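Local coordinates for putative translational inhibitor protein (PDB 5V4D) that is of unknown function but belongs to the Rid (YjgF-like) family, some of whose members, such as RidA, hydrolyse reactive enamine and imine intermediates, at residues 17-22 with 30-35; 34-37 with 43-46; 51-56 with 88-93; 69-74 with 95-100; 112-115 with 120-123. All coordinates share one frame; numbering follows the deposited sequence.

In the fold
Interactions 1 and 5, with centres about 12 Å apart, both reach the second subunit; the side chains of Y19 in one and P115 in the other each lie about 4 Å from a bound acetic acid, probably from the crystallisation liquor, which may mark the interface pocket of Rid trimers. Interaction 2 continues from interaction 1 through Q34 and I35, and Q34 N probably hydrogen-bonds I122 O of interaction 5 at 2.9 Å. Interaction 3 joins interaction 2 by the salt bridge from K51 NZ to E46 OE1, 3.0 Å. Interactions 3 and 4, centres about 14 Å apart, both draw on helix 87-98 and supply D92 and D96 to one calcium ion. Interaction 4 lies across the chain's centre from interactions 1, 2 and 5.

Interaction 1. Residues 17-22 with 30-35; sequences GPYSQA and YASGQI
Y30 O lies 3.2 Å from A22 CA in a CA-H...O contact, and the methyl of A22 also leans on this carbonyl. At A31 the two backbones form an antiparallel non-hydrogen-bonded pair with A22, and the two methyls lie on the same face of the sheet, CB to CB 4.4 Å. The N-H of S32 reaches Q21 O at 2.9 Å, tilted 34° from the carbonyl plane, while S32 OG donates to S20 O in a short 2.6 Å bond. That hydroxyl is set beside its own backbone N (chi1 -70°), which turns it toward residues 17-22; R106 N of the second subunit also bonds it, as F103 O of that subunit does S20 OG. CD1 of Y19 approaches S32 OG obliquely, while the phenol OH bonds I16 N; the tyrosine side chain lies about 4 Å from a bound acetic acid, consistent with the interface pocket of Rid trimers. Beyond G33, a water donates to Q21 O and S32 O and accepts from Q34 NE2, each at 2.8 Å. Here the loop ahead of strand 22-25 meets the end of its antiparallel neighbour 28-31, A22 touching V63 of helix 49-66 and A31 touching V124 of strand 120-127.

Interaction 2. Residues 34-37 with 43-46; sequences QIPI and DLVE
P36 and V45 are joined by a nearly linear backbone bond, V45 N to P36 O at 3.0 Å with 165° at the hydrogen, and next to it a single bridge brings the CA atoms of I37 and L44 to 4.3 Å. CA-H groups from each segment add to the pair: L44 CA faces P36 O and I37 CA faces D43 O, each at 3.5 Å. Side chains then fill in round this link. P36 and L44 lie side by side and point the same way, and CD1 of L44 lies against the proline, 3.8 Å from P36 CD and nearer still to P36 O. L44 holds its CG opposite the backbone N (chi1 -168°), and with chi2 at 76° the two torsions together bring CD1 to the ring. V45 sets both its methyls beside the bond it makes, CG1 and CG2 each near P36 O, and its CG2 meets P36 CB at 3.9 Å. The whole forms the neck of a loop between strand 28-31 and helix 49-66: P36 is the centre of an inverse gamma turn, I37 N bonding weakly to I35 O, and the chain doubles back through five residues to D43. I37 puts CD1 against the L44 backbone, 3.4 Å from L44 N, and its CG2 near D43 O. Q52 of helix 49-66 touches both P36 and V45, while the carbonyl of I37 receives N59 ND2.

Interaction 3. Residues 51-56 with 88-93; sequences KQTRQV and SQVNDI. With CA (calcium ion), chain H.
I93 is the side chain that packs between segments 51-56 and 88-93, whose axes cross at -42° and approach to 9.4 Å. Its CB meets T53 CG2 at 4.0 Å. From there the side chain forks: CG2 lies between T53 CG2 and R54 CG, 3.9 Å from each, while CG1, beside the backbone N (chi1 -65°), lies over one face of the R54 guanidinium, displaced toward its rim. The last atom, CD1, lies 4.2 Å from R54 NE and equally near R54 NH2. The R54 chain, extended from CG to NE, crosses I93 at about a right angle. One turn earlier, V90 meets T53 differently: V90 CG2 touches T53 OG1 at 3.4 Å, with the hydroxyl itself bonded to I49 O in its own helix. Next to I93, D92 faces another way and grips the calcium ion twice, by its backbone O at 2.5 Å and by OD1 at 2.3 Å; D96 OD1 and a water add to the site. Helices 49-66 and 87-98 thus pack together as in the alpha-beta YjgF-like fold, with T53 resting on V120 of strand 120-127 in the mixed sheet, V90 on I49, and I93 also on E50 and L57 of helix 49-66.

Interaction 4. Residues 69-74 with 95-100; sequences TTKDKI and ADYFKG. With CA (calcium ion), chain H.
K71 lies over one face of the Y97 ring and buries more surface here than any other residue. Its CG takes the position between backbone N and carbonyl carbon (chi1 66°), and beyond that the extended chain runs across the ring: CB comes near the phenol OH, CD sits 3.7 Å from the ring centroid in a CH-pi contact, and NZ lies 4.6 Å from the centroid of the Y97 ring, off-centre, a cation-pi approach. The ammonium ends at Y97 O, 2.8 Å away and in the carbonyl plane, so one residue holds both the stem and the tip of the lysine. Y97 has its hydroxyl bonded to D61 OD1. F98, third in buried surface, presents its edge: K71 O lies near the ring plane 3.7 Å from F98 CE1, and I74 CD1 touches F98 CZ at 3.7 Å, also at the ring edge, the two side chains at about a right angle. D96, just before Y97, binds the calcium ion through OD1 at 2.4 Å, and its OD2 accepts from a metal-bound water. The 3-10 segment 71-73 leading into strand 74-81 is in this way fastened to the C-terminal part of helix 87-98, with Y97 resting on L57 and L64 of helix 49-66, and I74 on V124 and A126 of strand 120-127.

Interaction 5. Residues 112-115 with 120-123; sequences SALP and VEIE
E121 OE2 is met by carbons from two neighbouring residues: L114 CD2 and P115 CD each come to 3.5 Å of it. The glutamate reaches them on an extended chain, with CG opposite the backbone N (chi1 -176°), and it meets the proline ring at about a right angle and the leucine at a slant. L114 lies against the start of the strand with both branches. CD2 takes the carboxylate end and also nears E121 CB, 3.9 Å away, while CD1 covers the backbone, 3.4 Å from V120 N and 3.5 Å from V120 C. L114 CG sits beside its own backbone N (chi1 -70°), an orientation that turns both methyls to the strand. The contact is made of van der Waals touches, L114 and P115 lying against the first residues of strand 120-127; L114 also leans on F80 of strand 74-81, to which E121 is backbone-bonded. Both P115 and E121 pack on T108 of the second subunit, and P115 is about 4 Å from a bound acetic acid. A proline near a small acid, probably from the crystallisation liquor, at a subunit interface is consistent with the ligand pocket of Rid proteins such as RidA.

Interaction 1. Residues 17-22 with 30-35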
# COMPACT_ATOMS: atom_id res chain seq x y z
N GLY A 17 8.78 -14.97 8.22
CA GLY A 17 9.70 -14.39 7.25
C GLY A 17 10.43 -13.25 7.95
O GLY A 17 10.11 -12.91 9.10
N PRO A 18 11.48 -12.58 7.22
CA PRO A 18 12.32 -11.53 7.85
C PRO A 18 11.59 -10.19 7.97
O PRO A 18 11.81 -9.23 7.21
CB PRO A 18 13.52 -11.44 6.89
CG PRO A 18 12.96 -11.78 5.59
CD PRO A 18 11.88 -12.84 5.82
N TYR A 19 10.69 -10.12 8.95
CA TYR A 19 9.89 -8.93 9.16
C TYR A 19 9.53 -8.86 10.64
O TYR A 19 9.71 -9.81 11.40
CB TYR A 19 8.64 -8.89 8.25
CG TYR A 19 7.70 -10.07 8.40
CD1 TYR A 19 6.66 -10.03 9.31
CD2 TYR A 19 7.84 -11.22 7.61
CE1 TYR A 19 5.82 -11.10 9.46
CE2 TYR A 19 6.98 -12.30 7.76
CZ TYR A 19 5.98 -12.23 8.70
OH TYR A 19 5.10 -13.29 8.90
N SER A 20 9.10 -7.67 11.05
CA SER A 20 8.57 -7.47 12.39
C SER A 20 7.05 -7.41 12.34
O SER A 20 6.48 -6.94 11.36
CB SER A 20 9.10 -6.18 12.98
OG SER A 20 10.53 -6.22 13.14
N GLN A 21 6.39 -7.86 13.42
CA GLN A 21 4.92 -7.73 13.47
C GLN A 21 4.48 -6.28 13.26
O GLN A 21 3.49 -6.01 12.54
CB GLN A 21 4.38 -8.26 14.80
CG GLN A 21 4.64 -9.76 15.02
CD GLN A 21 4.26 -10.20 16.42
OE1 GLN A 21 4.39 -9.41 17.35
NE2 GLN A 21 3.82 -11.46 16.59
N ALA A 22 5.18 -5.34 13.87
CA ALA A 22 4.91 -3.94 13.58
C ALA A 22 6.13 -3.13 13.98
O ALA A 22 6.99 -3.61 14.74
CB ALA A 22 3.69 -3.45 14.32
N TYR A 30 3.27 1.02 12.10
CA TYR A 30 3.16 0.38 10.79
C TYR A 30 3.05 -1.11 11.05
O TYR A 30 4.03 -1.73 11.46
CB TYR A 30 4.39 0.66 9.93
CG TYR A 30 4.63 2.11 9.59
CD1 TYR A 30 4.16 2.65 8.37
CD2 TYR A 30 5.32 2.95 10.47
CE1 TYR A 30 4.37 3.98 8.07
CE2 TYR A 30 5.53 4.29 10.15
CZ TYR A 30 5.06 4.79 8.97
OH TYR A 30 5.29 6.13 8.69
N ALA A 31 1.85 -1.70 10.85
CA ALA A 31 1.67 -3.12 11.10
C ALA A 31 1.96 -3.91 9.83
O ALA A 31 1.59 -3.48 8.75
CB ALA A 31 0.24 -3.43 11.53
N SER A 32 2.63 -5.06 9.97
CA SER A 32 2.68 -6.01 8.86
C SER A 32 1.27 -6.46 8.50
O SER A 32 0.40 -6.57 9.36
CB SER A 32 3.52 -7.21 9.25
OG SER A 32 4.88 -6.86 9.34
N GLY A 33 1.07 -6.76 7.22
CA GLY A 33 -0.18 -7.41 6.86
C GLY A 33 -0.41 -8.68 7.66
O GLY A 33 0.50 -9.53 7.78
N GLN A 34 -1.60 -8.81 8.25
CA GLN A 34 -1.98 -9.97 9.04
C GLN A 34 -2.75 -10.94 8.17
O GLN A 34 -3.69 -10.54 7.46
CB GLN A 34 -2.85 -9.60 10.23
CG GLN A 34 -2.00 -9.07 11.40
CD GLN A 34 -1.06 -10.14 11.91
OE1 GLN A 34 -1.37 -11.35 11.88
NE2 GLN A 34 0.11 -9.72 12.32
N ILE A 35 -2.35 -12.22 8.25
CA ILE A 35 -3.09 -13.30 7.61
C ILE A 35 -3.76 -14.15 8.69
O ILE A 35 -3.49 -13.98 9.89
CB ILE A 35 -2.19 -14.14 6.67
CG1 ILE A 35 -0.94 -14.62 7.38
CG2 ILE A 35 -1.84 -13.38 5.39
CD1 ILE A 35 -0.27 -15.84 6.61
O HOH W 1 0.93 -7.05 12.11

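Interaction 2. Residues 34-37 with 43-46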
# COMPACT_ATOMS: atom_id res chain seq x y z
N GLN A 34 -1.60 -8.81 8.25
CA GLN A 34 -1.98 -9.97 9.04
C GLN A 34 -2.75 -10.94 8.17
O GLN A 34 -3.69 -10.54 7.46
CB GLN A 34 -2.85 -9.60 10.23
CG GLN A 34 -2.00 -9.07 11.40
CD GLN A 34 -1.06 -10.14 11.91
OE1 GLN A 34 -1.37 -11.35 11.88
NE2 GLN A 34 0.11 -9.72 12.32
N ILE A 35 -2.35 -12.22 8.25
CA ILE A 35 -3.09 -13.30 7.61
C ILE A 35 -3.76 -14.15 8.69
O ILE A 35 -3.49 -13.98 9.89
CB ILE A 35 -2.19 -14.14 6.67
CG1 ILE A 35 -0.94 -14.62 7.38
CG2 ILE A 35 -1.84 -13.38 5.39
CD1 ILE A 35 -0.27 -15.84 6.61
N PRO A 36 -4.67 -15.05 8.31
CA PRO A 36 -5.54 -15.73 9.28
C PRO A 36 -4.87 -16.94 9.92
O PRO A 36 -5.43 -18.04 9.95
CB PRO A 36 -6.75 -16.18 8.44
CG PRO A 36 -6.57 -15.60 7.11
CD PRO A 36 -5.17 -15.20 6.93
N ILE A 37 -3.68 -16.70 10.51
CA ILE A 37 -2.97 -17.71 11.28
C ILE A 37 -3.46 -17.65 12.72
O ILE A 37 -3.56 -16.56 13.30
CB ILE A 37 -1.44 -17.48 11.22
CG1 ILE A 37 -0.91 -17.71 9.82
CG2 ILE A 37 -0.72 -18.41 12.27
CD1 ILE A 37 -1.08 -19.10 9.36
N ASP A 43 -1.11 -22.50 12.66
CA ASP A 43 -1.86 -22.97 11.50
C ASP A 43 -2.79 -21.89 10.94
O ASP A 43 -3.40 -21.13 11.70
CB ASP A 43 -2.73 -24.17 11.86
CG ASP A 43 -1.96 -25.45 11.98
OD1 ASP A 43 -0.78 -25.48 11.56
OD2 ASP A 43 -2.58 -26.42 12.46
N LEU A 44 -2.95 -21.89 9.61
CA LEU A 44 -4.03 -21.15 8.98
C LEU A 44 -5.36 -21.74 9.41
O LEU A 44 -5.53 -22.97 9.47
CB LEU A 44 -3.89 -21.20 7.45
CG LEU A 44 -4.75 -20.26 6.65
CD1 LEU A 44 -4.17 -18.88 6.74
CD2 LEU A 44 -4.84 -20.76 5.20
N VAL A 45 -6.32 -20.87 9.70
CA VAL A 45 -7.63 -21.39 10.06
C VAL A 45 -8.35 -21.92 8.81
O VAL A 45 -7.83 -21.86 7.68
CB VAL A 45 -8.45 -20.33 10.83
CG1 VAL A 45 -7.64 -19.80 12.05
CG2 VAL A 45 -8.85 -19.16 9.96
N GLU A 46 -9.54 -22.47 9.03
CA GLU A 46 -10.32 -23.11 7.96
C GLU A 46 -10.51 -22.18 6.76
O GLU A 46 -10.57 -20.95 6.90
CB GLU A 46 -11.67 -23.49 8.56
CG GLU A 46 -12.73 -23.95 7.61
CD GLU A 46 -13.97 -24.40 8.34
OE1 GLU A 46 -15.05 -23.86 8.03
OE2 GLU A 46 -13.85 -25.30 9.23

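Interaction 3. Residues 51-56 with 88-93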
# COMPACT_ATOMS: atom_id res chain seq x y z
N LYS A 51 -14.53 -16.91 9.06
CA LYS A 51 -13.59 -17.31 10.12
C LYS A 51 -12.22 -16.66 9.92
O LYS A 51 -11.58 -16.23 10.89
CB LYS A 51 -13.47 -18.83 10.15
CG LYS A 51 -14.72 -19.49 10.71
CD LYS A 51 -14.63 -21.00 10.59
CE LYS A 51 -15.92 -21.68 11.08
NZ LYS A 51 -15.80 -23.14 10.86
N GLN A 52 -11.79 -16.54 8.66
CA GLN A 52 -10.46 -15.98 8.40
C GLN A 52 -10.43 -14.49 8.68
O GLN A 52 -9.44 -13.99 9.25
CB GLN A 52 -10.00 -16.28 6.96
CG GLN A 52 -9.71 -17.76 6.75
CD GLN A 52 -8.88 -18.03 5.52
OE1 GLN A 52 -8.50 -17.13 4.78
NE2 GLN A 52 -8.55 -19.31 5.32
N THR A 53 -11.50 -13.76 8.33
CA THR A 53 -11.56 -12.34 8.65
C THR A 53 -11.53 -12.12 10.15
O THR A 53 -10.82 -11.23 10.63
CB THR A 53 -12.83 -11.72 8.05
OG1 THR A 53 -12.82 -11.87 6.62
CG2 THR A 53 -12.84 -10.25 8.36
N ARG A 54 -12.26 -12.94 10.90
CA ARG A 54 -12.25 -12.82 12.35
C ARG A 54 -10.85 -13.03 12.90
O ARG A 54 -10.39 -12.25 13.75
CB ARG A 54 -13.21 -13.83 12.99
CG ARG A 54 -14.64 -13.56 12.69
CD ARG A 54 -15.53 -14.52 13.47
NE ARG A 54 -16.91 -14.33 13.04
CZ ARG A 54 -17.69 -13.29 13.38
NH1 ARG A 54 -17.25 -12.33 14.17
NH2 ARG A 54 -18.92 -13.20 12.90
N GLN A 55 -10.14 -14.04 12.38
CA GLN A 55 -8.78 -14.32 12.87
C GLN A 55 -7.85 -13.14 12.57
O GLN A 55 -7.06 -12.74 13.43
CB GLN A 55 -8.25 -15.63 12.26
CG GLN A 55 -6.92 -15.98 12.85
CD GLN A 55 -7.07 -16.41 14.30
OE1 GLN A 55 -7.84 -17.32 14.58
NE2 GLN A 55 -6.44 -15.69 15.21
N VAL A 56 -7.96 -12.56 11.36
CA VAL A 56 -7.08 -11.47 10.98
C VAL A 56 -7.30 -10.28 11.89
O VAL A 56 -6.35 -9.63 12.35
CB VAL A 56 -7.32 -11.10 9.51
CG1 VAL A 56 -6.76 -9.71 9.17
CG2 VAL A 56 -6.74 -12.20 8.61
N SER A 88 -18.16 -8.48 0.63
CA SER A 88 -19.25 -8.18 1.55
C SER A 88 -19.12 -8.95 2.86
O SER A 88 -19.34 -8.39 3.95
CB SER A 88 -20.58 -8.48 0.89
OG SER A 88 -20.79 -7.45 -0.07
N GLN A 89 -18.76 -10.23 2.79
CA GLN A 89 -18.59 -11.00 4.01
C GLN A 89 -17.45 -10.45 4.86
O GLN A 89 -17.54 -10.44 6.09
CB GLN A 89 -18.35 -12.47 3.70
CG GLN A 89 -19.66 -13.14 3.31
CD GLN A 89 -19.40 -14.49 2.67
OE1 GLN A 89 -19.07 -14.57 1.46
NE2 GLN A 89 -19.52 -15.54 3.46
N VAL A 90 -16.36 -10.00 4.21
CA VAL A 90 -15.30 -9.35 4.97
C VAL A 90 -15.82 -8.09 5.62
O VAL A 90 -15.60 -7.86 6.82
CB VAL A 90 -14.09 -9.04 4.06
CG1 VAL A 90 -13.07 -8.13 4.78
CG2 VAL A 90 -13.42 -10.39 3.61
N ASN A 91 -16.48 -7.23 4.83
CA ASN A 91 -17.01 -5.95 5.34
C ASN A 91 -17.93 -6.15 6.52
O ASN A 91 -17.92 -5.36 7.48
CB ASN A 91 -17.76 -5.21 4.22
CG ASN A 91 -16.83 -4.58 3.21
OD1 ASN A 91 -15.70 -4.30 3.53
ND2 ASN A 91 -17.32 -4.36 1.98
N ASP A 92 -18.79 -7.18 6.46
CA ASP A 92 -19.79 -7.38 7.51
C ASP A 92 -19.11 -7.57 8.86
O ASP A 92 -19.61 -7.08 9.89
CB ASP A 92 -20.65 -8.59 7.16
CG ASP A 92 -22.02 -8.52 7.78
OD1 ASP A 92 -22.33 -7.56 8.56
OD2 ASP A 92 -22.77 -9.48 7.48
N ILE A 93 -17.97 -8.27 8.89
CA ILE A 93 -17.25 -8.51 10.14
C ILE A 93 -16.30 -7.37 10.49
O ILE A 93 -16.11 -7.01 11.66
CB ILE A 93 -16.51 -9.85 10.01
CG1 ILE A 93 -17.52 -11.01 9.87
CG2 ILE A 93 -15.50 -10.08 11.19
CD1 ILE A 93 -16.89 -12.32 9.38
CA CA H . -21.96 -6.86 10.76
O HOH W 2 -21.60 -9.17 11.27

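Interaction 4. Residues 69-74 with 95-100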
# COMPACT_ATOMS: atom_id res chain seq x y z
N THR A 69 -1.80 0.85 21.98
CA THR A 69 -2.79 1.67 21.28
C THR A 69 -4.03 0.82 21.03
O THR A 69 -4.14 -0.28 21.61
CB THR A 69 -2.19 2.26 19.99
OG1 THR A 69 -3.11 3.25 19.47
CG2 THR A 69 -1.97 1.20 18.92
N THR A 70 -5.00 1.32 20.25
CA THR A 70 -6.27 0.60 20.08
C THR A 70 -6.76 0.81 18.66
O THR A 70 -6.25 1.67 17.93
CB THR A 70 -7.37 1.06 21.02
OG1 THR A 70 -7.67 2.43 20.74
CG2 THR A 70 -7.02 0.90 22.51
N LYS A 71 -7.78 0.02 18.30
CA LYS A 71 -8.35 0.10 16.96
C LYS A 71 -8.93 1.47 16.65
O LYS A 71 -8.99 1.83 15.47
CB LYS A 71 -9.40 -0.99 16.79
CG LYS A 71 -10.62 -0.83 17.67
CD LYS A 71 -11.36 -2.18 17.78
CE LYS A 71 -12.60 -2.05 18.67
NZ LYS A 71 -13.43 -3.31 18.70
N ASP A 72 -9.31 2.24 17.68
CA ASP A 72 -9.81 3.59 17.46
C ASP A 72 -8.79 4.50 16.78
O ASP A 72 -9.18 5.48 16.14
CB ASP A 72 -10.25 4.21 18.79
CG ASP A 72 -10.92 5.56 18.62
OD1 ASP A 72 -10.36 6.59 19.08
OD2 ASP A 72 -12.01 5.59 18.01
N LYS A 73 -7.50 4.17 16.90
CA LYS A 73 -6.42 4.99 16.35
C LYS A 73 -5.98 4.57 14.94
O LYS A 73 -5.08 5.22 14.38
CB LYS A 73 -5.18 4.93 17.26
CG LYS A 73 -5.43 5.45 18.67
CD LYS A 73 -6.03 6.82 18.62
CE LYS A 73 -6.23 7.34 20.04
NZ LYS A 73 -4.92 7.43 20.75
N ILE A 74 -6.60 3.55 14.34
CA ILE A 74 -6.21 3.14 13.00
C ILE A 74 -6.65 4.21 12.02
O ILE A 74 -7.79 4.68 12.05
CB ILE A 74 -6.80 1.76 12.65
CG1 ILE A 74 -6.07 0.71 13.51
CG2 ILE A 74 -6.58 1.43 11.12
CD1 ILE A 74 -6.67 -0.74 13.37
N ALA A 95 -16.75 -4.32 9.89
CA ALA A 95 -17.57 -3.26 10.47
C ALA A 95 -17.81 -3.51 11.95
O ALA A 95 -17.80 -2.56 12.74
CB ALA A 95 -18.91 -3.19 9.72
N ASP A 96 -18.08 -4.76 12.33
CA ASP A 96 -18.29 -5.11 13.73
C ASP A 96 -17.08 -4.69 14.55
O ASP A 96 -17.22 -4.10 15.64
CB ASP A 96 -18.51 -6.61 13.89
CG ASP A 96 -19.72 -7.15 13.12
OD1 ASP A 96 -20.56 -6.38 12.61
OD2 ASP A 96 -19.79 -8.42 13.07
N TYR A 97 -15.89 -5.01 14.05
CA TYR A 97 -14.66 -4.70 14.78
C TYR A 97 -14.50 -3.21 14.97
O TYR A 97 -14.09 -2.74 16.04
CB TYR A 97 -13.46 -5.26 13.98
CG TYR A 97 -12.12 -5.01 14.62
CD1 TYR A 97 -11.77 -5.66 15.82
CD2 TYR A 97 -11.20 -4.14 14.04
CE1 TYR A 97 -10.53 -5.43 16.42
CE2 TYR A 97 -9.96 -3.92 14.60
CZ TYR A 97 -9.63 -4.56 15.81
OH TYR A 97 -8.40 -4.30 16.38
N PHE A 98 -14.84 -2.43 13.94
CA PHE A 98 -14.62 -0.98 14.00
C PHE A 98 -15.84 -0.19 14.48
O PHE A 98 -15.77 1.04 14.54
CB PHE A 98 -14.17 -0.46 12.63
CG PHE A 98 -12.72 -0.75 12.34
CD1 PHE A 98 -11.73 -0.06 13.04
CD2 PHE A 98 -12.35 -1.70 11.42
CE1 PHE A 98 -10.37 -0.31 12.81
CE2 PHE A 98 -11.01 -1.99 11.17
CZ PHE A 98 -10.00 -1.27 11.85
N LYS A 99 -16.93 -0.86 14.85
CA LYS A 99 -18.14 -0.13 15.25
C LYS A 99 -17.84 0.86 16.37
O LYS A 99 -17.10 0.56 17.31
CB LYS A 99 -19.23 -1.11 15.69
CG LYS A 99 -20.54 -0.40 16.05
CD LYS A 99 -21.71 -1.32 16.30
CE LYS A 99 -22.99 -0.49 16.53
NZ LYS A 99 -24.25 -1.28 16.44
N GLY A 100 -18.38 2.07 16.23
CA GLY A 100 -18.22 3.11 17.24
C GLY A 100 -16.96 3.93 17.10
O GLY A 100 -16.78 4.89 17.87
CA CA H . -21.96 -6.86 10.76
O HOH W 2 -21.60 -9.17 11.27

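Interaction 5. Residues 112-115 with 120-123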
# COMPACT_ATOMS: atom_id res chain seq x y z
N SER A 112 -4.01 -12.22 -6.53
CA SER A 112 -4.19 -13.57 -7.04
C SER A 112 -3.90 -14.62 -5.97
O SER A 112 -4.57 -15.66 -5.93
CB SER A 112 -3.37 -13.80 -8.33
OG SER A 112 -2.04 -13.36 -8.26
N ALA A 113 -2.96 -14.35 -5.05
CA ALA A 113 -2.62 -15.32 -4.02
C ALA A 113 -2.05 -14.58 -2.82
O ALA A 113 -1.53 -13.46 -2.94
CB ALA A 113 -1.61 -16.36 -4.50
N LEU A 114 -2.10 -15.24 -1.67
CA LEU A 114 -1.61 -14.70 -0.41
C LEU A 114 -0.75 -15.75 0.27
O LEU A 114 -0.89 -16.96 0.01
CB LEU A 114 -2.76 -14.30 0.52
CG LEU A 114 -3.54 -13.07 0.04
CD1 LEU A 114 -4.83 -12.90 0.86
CD2 LEU A 114 -2.69 -11.78 0.11
N PRO A 115 0.10 -15.33 1.21
CA PRO A 115 0.89 -16.30 1.97
C PRO A 115 -0.00 -17.37 2.59
O PRO A 115 -1.10 -17.08 3.09
CB PRO A 115 1.55 -15.45 3.06
CG PRO A 115 1.70 -14.10 2.40
CD PRO A 115 0.39 -13.94 1.61
N VAL A 120 -7.59 -13.72 2.73
CA VAL A 120 -7.64 -12.30 3.03
C VAL A 120 -6.39 -11.98 3.84
O VAL A 120 -5.94 -12.79 4.65
CB VAL A 120 -8.95 -11.93 3.77
CG1 VAL A 120 -9.17 -12.75 5.08
CG2 VAL A 120 -9.02 -10.41 4.05
N GLU A 121 -5.87 -10.76 3.63
CA GLU A 121 -4.76 -10.19 4.40
C GLU A 121 -5.07 -8.73 4.64
O GLU A 121 -5.47 -8.05 3.70
CB GLU A 121 -3.42 -10.34 3.64
CG GLU A 121 -2.23 -9.83 4.46
CD GLU A 121 -0.91 -9.95 3.72
OE1 GLU A 121 0.00 -9.11 3.89
OE2 GLU A 121 -0.81 -10.85 2.85
N ILE A 122 -4.96 -8.26 5.88
CA ILE A 122 -5.29 -6.85 6.14
C ILE A 122 -4.09 -6.18 6.77
O ILE A 122 -3.55 -6.65 7.78
CB ILE A 122 -6.53 -6.72 7.04
CG1 ILE A 122 -7.72 -7.33 6.30
CG2 ILE A 122 -6.84 -5.23 7.32
CD1 ILE A 122 -9.02 -7.23 7.13
N GLU A 123 -3.70 -5.04 6.18
CA GLU A 123 -2.59 -4.21 6.63
C GLU A 123 -3.14 -2.92 7.20
O GLU A 123 -4.07 -2.34 6.63
CB GLU A 123 -1.70 -3.94 5.42
CG GLU A 123 -0.59 -3.00 5.59
CD GLU A 123 0.06 -2.78 4.21
OE1 GLU A 123 0.83 -3.64 3.82
OE2 GLU A 123 -0.29 -1.82 3.49